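Long-range contact in Trypsin/chymotrypsin inhibitor (Alocasia macrorrhizos, PDB 5YCZ), which inhibits the serine proteases trypsin and alpha-chymotrypsin as a homodimeric plant Kunitz-type inhibitor: residues 86-99 and 102-116. Numbering follows the deposited sequence.
Sequences QSTVWTFDREAGFV and GGTTSKAIGPHNSRF
With chi1 near -68° in W90 and -60° in F116, each ring carbon CG stands anti to its own carbonyl carbon, and the two aromatic side chains meet at about a right angle. The indole turns its edge to one face of the phenyl ring in a T-shaped stack, the planes 87° apart, while W90 CB lies 3.6 Å from F116 CE1. Flat rings suit this place because they let the indole edge meet the phenyl face while both stay buried beside I76 of strand 74-77, which touches each of them; V99 CG1 adds an apolar contact at F116 CZ. S87 has its OG between backbone N and carbonyl carbon (chi1 72°), from where the hydroxyl donates to G103 O at 2.8 Å, in the carbonyl plane and on a lone pair. G102 N also donates to S87 O, 2.7 Å away. G102 adopts a positive phi, which favours glycine, and G103, without a side chain, lets V89 CG1 lie 3.5 Å from its CA. In the beta-trefoil of Kunitz inhibitors, these bonds hold the segment leading into strand 91-93 against the start of the long loop that runs to strand 116-120; W90 also lies close to L56 of the predicted reactive bond. From the hairpin of strands 91-93 and 98-100 itself, F92 N donates to N113 O at 2.8 Å, approaching from above the carbonyl plane. N113 is the second residue of the type I turn from H112 to R115, and its CB lies 3.6 Å from T91 OG1. A water sits 2.6 Å from W90 O and 2.7 Å from S114 O, within bonding distance of both carbonyls.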
loop_
_atom_site.group_PDB
_atom_site.type_symbol
_atom_site.label_atom_id
_atom_site.label_comp_id
_atom_site.label_asym_id
_atom_site.label_seq_id
_atom_site.Cartn_x
_atom_site.Cartn_y
_atom_site.Cartn_z
ATOM N N GLN A 86 5.169 3.939 8.914
ATOM C CA GLN A 86 5.538 4.678 7.713
ATOM C C GLN A 86 4.896 4.042 6.490
ATOM O O GLN A 86 4.651 2.833 6.449
ATOM C CB GLN A 86 7.062 4.694 7.532
ATOM C CG GLN A 86 7.814 5.335 8.677
ATOM C CD GLN A 86 8.118 4.357 9.802
ATOM O OE1 GLN A 86 8.122 3.134 9.611
ATOM N NE2 GLN A 86 8.386 4.887 10.977
ATOM N N SER A 87 4.641 4.867 5.477
ATOM C CA SER A 87 4.149 4.327 4.217
ATOM C C SER A 87 5.155 3.341 3.647
ATOM O O SER A 87 6.357 3.431 3.894
ATOM C CB SER A 87 3.867 5.450 3.213
ATOM O OG SER A 87 5.055 6.031 2.705
ATOM N N THR A 88 4.646 2.370 2.917
ATOM C CA THR A 88 5.479 1.435 2.183
ATOM C C THR A 88 5.884 1.964 0.802
ATOM O O THR A 88 6.235 1.173 -0.083
ATOM C CB THR A 88 4.752 0.107 2.042
ATOM O OG1 THR A 88 3.434 0.355 1.535
ATOM C CG2 THR A 88 4.650 -0.576 3.398
ATOM N N VAL A 89 5.807 3.277 0.596
ATOM C CA VAL A 89 6.293 3.913 -0.625
ATOM C C VAL A 89 7.810 4.024 -0.548
ATOM O O VAL A 89 8.354 4.514 0.445
ATOM C CB VAL A 89 5.655 5.302 -0.804
ATOM C CG1 VAL A 89 6.368 6.078 -1.865
ATOM C CG2 VAL A 89 4.206 5.178 -1.176
ATOM N N TRP A 90 8.495 3.584 -1.602
ATOM C CA TRP A 90 9.944 3.674 -1.636
ATOM C C TRP A 90 10.389 5.124 -1.641
ATOM O O TRP A 90 9.796 5.969 -2.318
ATOM C CB TRP A 90 10.494 3.016 -2.887
ATOM C CG TRP A 90 10.372 1.569 -2.995
ATOM C CD1 TRP A 90 9.548 0.736 -2.294
ATOM C CD2 TRP A 90 11.108 0.750 -3.893
ATOM N NE1 TRP A 90 9.732 -0.559 -2.710
ATOM C CE2 TRP A 90 10.687 -0.574 -3.689
ATOM C CE3 TRP A 90 12.093 1.012 -4.850
ATOM C CZ2 TRP A 90 11.211 -1.629 -4.399
ATOM C CZ3 TRP A 90 12.614 -0.030 -5.560
ATOM C CH2 TRP A 90 12.177 -1.344 -5.334
ATOM N N THR A 91 11.474 5.399 -0.932
ATOM C CA THR A 91 12.126 6.693 -1.031
ATOM C C THR A 91 13.611 6.442 -0.851
ATOM O O THR A 91 14.016 5.500 -0.160
ATOM C CB THR A 91 11.576 7.696 0.006
ATOM O OG1 THR A 91 12.307 8.936 -0.050
ATOM C CG2 THR A 91 11.656 7.106 1.410
ATOM N N PHE A 92 14.426 7.239 -1.515
ATOM C CA PHE A 92 15.864 7.025 -1.433
ATOM C C PHE A 92 16.415 7.902 -0.325
ATOM O O PHE A 92 16.427 9.129 -0.454
ATOM C CB PHE A 92 16.561 7.317 -2.758
ATOM C CG PHE A 92 18.014 6.938 -2.746
ATOM C CD1 PHE A 92 18.390 5.606 -2.812
ATOM C CD2 PHE A 92 18.998 7.908 -2.639
ATOM C CE1 PHE A 92 19.720 5.245 -2.786
ATOM C CE2 PHE A 92 20.330 7.558 -2.598
ATOM C CZ PHE A 92 20.698 6.220 -2.675
ATOM N N ASP A 93 16.844 7.279 0.772
ATOM C CA ASP A 93 17.498 7.998 1.865
ATOM C C ASP A 93 18.903 8.337 1.394
ATOM O O ASP A 93 19.760 7.456 1.273
ATOM C CB ASP A 93 17.508 7.150 3.136
ATOM C CG ASP A 93 18.170 7.863 4.353
ATOM O OD1 ASP A 93 18.802 8.926 4.190
ATOM O OD2 ASP A 93 18.066 7.341 5.490
ATOM N N ARG A 94 19.141 9.618 1.092
ATOM C CA ARG A 94 20.456 10.025 0.603
ATOM C C ARG A 94 21.510 9.998 1.699
ATOM O O ARG A 94 22.697 9.896 1.387
ATOM C CB ARG A 94 20.401 11.424 -0.021
ATOM C CG ARG A 94 19.713 11.491 -1.386
ATOM C CD ARG A 94 19.849 12.868 -2.008
ATOM N NE ARG A 94 19.649 13.916 -1.009
ATOM C CZ ARG A 94 18.530 14.624 -0.881
ATOM N NH1 ARG A 94 18.437 15.554 0.068
ATOM N NH2 ARG A 94 17.504 14.394 -1.699
ATOM N N GLU A 95 21.126 10.085 2.974
ATOM C CA GLU A 95 22.147 9.987 4.014
ATOM C C GLU A 95 22.644 8.556 4.152
ATOM O O GLU A 95 23.853 8.323 4.253
ATOM C CB GLU A 95 21.617 10.500 5.350
ATOM C CG GLU A 95 22.599 11.403 6.157
ATOM C CD GLU A 95 24.033 10.808 6.449
ATOM O OE1 GLU A 95 24.215 9.584 6.631
ATOM O OE2 GLU A 95 25.000 11.596 6.597
ATOM N N ALA A 96 21.731 7.580 4.137
ATOM C CA ALA A 96 22.095 6.178 4.301
ATOM C C ALA A 96 22.517 5.509 2.999
ATOM O O ALA A 96 23.261 4.522 3.032
ATOM C CB ALA A 96 20.935 5.399 4.918
ATOM N N GLY A 97 22.080 6.015 1.855
ATOM C CA GLY A 97 22.535 5.458 0.603
ATOM C C GLY A 97 21.781 4.245 0.101
ATOM O O GLY A 97 22.268 3.600 -0.839
ATOM N N PHE A 98 20.605 3.917 0.676
ATOM C CA PHE A 98 19.770 2.805 0.205
ATOM C C PHE A 98 18.312 3.254 0.161
ATOM O O PHE A 98 17.991 4.406 0.435
ATOM C CB PHE A 98 19.950 1.523 1.056
ATOM C CG PHE A 98 19.860 1.728 2.559
ATOM C CD1 PHE A 98 18.641 1.887 3.181
ATOM C CD2 PHE A 98 20.996 1.694 3.353
ATOM C CE1 PHE A 98 18.557 2.056 4.566
ATOM C CE2 PHE A 98 20.912 1.854 4.747
ATOM C CZ PHE A 98 19.697 2.041 5.347
ATOM N N VAL A 99 17.414 2.333 -0.176
ATOM C CA VAL A 99 15.991 2.647 -0.323
ATOM C C VAL A 99 15.239 2.270 0.948
ATOM O O VAL A 99 15.348 1.138 1.438
ATOM C CB VAL A 99 15.387 1.943 -1.547
ATOM C CG1 VAL A 99 13.922 2.318 -1.668
ATOM C CG2 VAL A 99 16.162 2.326 -2.804
ATOM N N GLY A 102 8.340 5.207 3.840
ATOM C CA GLY A 102 7.861 6.530 4.188
ATOM C C GLY A 102 7.994 7.506 3.043
ATOM O O GLY A 102 8.467 8.633 3.236
ATOM N N GLY A 103 7.623 7.102 1.875
ATOM C CA GLY A 103 7.718 7.987 0.750
ATOM C C GLY A 103 6.403 8.656 0.450
ATOM O O GLY A 103 5.343 8.222 0.912
ATOM N N THR A 104 6.482 9.706 -0.365
ATOM C CA THR A 104 5.340 10.567 -0.632
ATOM C C THR A 104 5.260 10.915 -2.111
ATOM O O THR A 104 6.273 10.962 -2.812
ATOM C CB THR A 104 5.447 11.831 0.162
ATOM O OG1 THR A 104 6.786 12.333 -0.004
ATOM C CG2 THR A 104 5.183 11.549 1.629
ATOM N N THR A 105 4.041 11.154 -2.578
ATOM C CA THR A 105 3.857 11.806 -3.857
ATOM C C THR A 105 4.185 13.290 -3.725
ATOM O O THR A 105 4.152 13.876 -2.638
ATOM C CB THR A 105 2.424 11.619 -4.347
ATOM O OG1 THR A 105 1.521 12.225 -3.417
ATOM C CG2 THR A 105 2.095 10.176 -4.410
ATOM N N SER A 106 4.539 13.893 -4.848
ATOM C CA SER A 106 4.784 15.323 -4.891
ATOM C C SER A 106 4.620 15.778 -6.331
ATOM O O SER A 106 5.018 15.069 -7.257
ATOM C CB SER A 106 6.179 15.674 -4.368
ATOM O OG SER A 106 6.617 16.914 -4.898
ATOM N N LYS A 107 3.990 16.936 -6.520
ATOM C CA LYS A 107 3.885 17.522 -7.846
ATOM C C LYS A 107 4.932 18.594 -8.089
ATOM O O LYS A 107 5.123 19.003 -9.238
ATOM C CB LYS A 107 2.492 18.124 -8.065
ATOM C CG LYS A 107 1.323 17.183 -7.840
ATOM C CD LYS A 107 0.039 17.745 -8.477
ATOM C CE LYS A 107 -0.351 17.023 -9.791
ATOM N NZ LYS A 107 0.372 17.494 -11.028
ATOM N N ALA A 108 5.636 19.021 -7.044
ATOM C CA ALA A 108 6.474 20.205 -7.096
ATOM C C ALA A 108 7.594 20.060 -8.128
ATOM O O ALA A 108 7.845 18.987 -8.693
ATOM C CB ALA A 108 7.076 20.496 -5.721
ATOM N N ILE A 109 8.256 21.193 -8.374
ATOM C CA ILE A 109 9.387 21.251 -9.289
ATOM C C ILE A 109 10.660 20.792 -8.603
ATOM O O ILE A 109 11.590 20.323 -9.273
ATOM C CB ILE A 109 9.534 22.683 -9.839
ATOM C CG1 ILE A 109 8.264 23.100 -10.586
ATOM C CG2 ILE A 109 10.727 22.807 -10.757
ATOM C CD1 ILE A 109 8.129 24.602 -10.787
ATOM N N GLY A 110 10.716 20.898 -7.277
ATOM C CA GLY A 110 11.864 20.445 -6.533
ATOM C C GLY A 110 12.108 18.955 -6.677
ATOM O O GLY A 110 11.181 18.156 -6.882
ATOM N N PRO A 111 13.371 18.554 -6.559
ATOM C CA PRO A 111 13.689 17.127 -6.565
ATOM C C PRO A 111 12.979 16.434 -5.414
ATOM O O PRO A 111 12.782 17.016 -4.351
ATOM C CB PRO A 111 15.210 17.110 -6.380
ATOM C CG PRO A 111 15.477 18.337 -5.579
ATOM C CD PRO A 111 14.499 19.365 -6.073
ATOM N N HIS A 112 12.586 15.181 -5.632
ATOM C CA HIS A 112 11.843 14.434 -4.621
ATOM C C HIS A 112 12.312 12.990 -4.610
ATOM O O HIS A 112 12.290 12.323 -5.649
ATOM C CB HIS A 112 10.338 14.495 -4.886
ATOM C CG HIS A 112 9.512 14.197 -3.680
ATOM N ND1 HIS A 112 9.727 14.816 -2.467
ATOM C CD2 HIS A 112 8.505 13.313 -3.483
ATOM C CE1 HIS A 112 8.874 14.333 -1.578
ATOM N NE2 HIS A 112 8.120 13.421 -2.168
ATOM N N ASN A 113 12.690 12.495 -3.434
ATOM C CA ASN A 113 13.447 11.248 -3.350
ATOM C C ASN A 113 12.597 9.991 -3.459
ATOM O O ASN A 113 13.153 8.882 -3.421
ATOM C CB ASN A 113 14.233 11.203 -2.050
ATOM C CG ASN A 113 15.405 12.129 -2.071
ATOM O OD1 ASN A 113 15.664 12.868 -1.109
ATOM N ND2 ASN A 113 16.123 12.115 -3.183
ATOM N N SER A 114 11.282 10.110 -3.582
ATOM C CA SER A 114 10.474 8.938 -3.870
ATOM C C SER A 114 10.246 8.732 -5.370
ATOM O O SER A 114 9.449 7.868 -5.749
ATOM C CB SER A 114 9.130 9.020 -3.132
ATOM O OG SER A 114 8.643 10.346 -3.081
ATOM N N ARG A 115 10.934 9.480 -6.227
ATOM C CA ARG A 115 10.733 9.369 -7.666
ATOM C C ARG A 115 11.735 8.384 -8.255
ATOM O O ARG A 115 12.951 8.604 -8.201
ATOM C CB ARG A 115 10.858 10.726 -8.349
ATOM C CG ARG A 115 9.636 11.609 -8.208
ATOM C CD ARG A 115 10.066 13.065 -8.219
ATOM N NE ARG A 115 8.918 13.955 -8.259
ATOM C CZ ARG A 115 8.991 15.275 -8.113
ATOM N NH1 ARG A 115 10.160 15.862 -7.910
ATOM N NH2 ARG A 115 7.886 16.004 -8.147
ATOM N N PHE A 116 11.219 7.314 -8.838
ATOM C CA PHE A 116 12.044 6.331 -9.511
ATOM C C PHE A 116 11.607 6.244 -10.969
ATOM O O PHE A 116 10.493 6.640 -11.326
ATOM C CB PHE A 116 11.939 4.962 -8.820
ATOM C CG PHE A 116 12.376 4.978 -7.391
ATOM C CD1 PHE A 116 11.522 5.438 -6.388
ATOM C CD2 PHE A 116 13.642 4.553 -7.042
ATOM C CE1 PHE A 116 11.924 5.465 -5.063
ATOM C CE2 PHE A 116 14.057 4.577 -5.717
ATOM C CZ PHE A 116 13.195 5.025 -4.720
HETATM O O HOH W 1 8.360 5.735 -4.468
HETATM O O HOH W 2 9.877 11.170 -0.397
#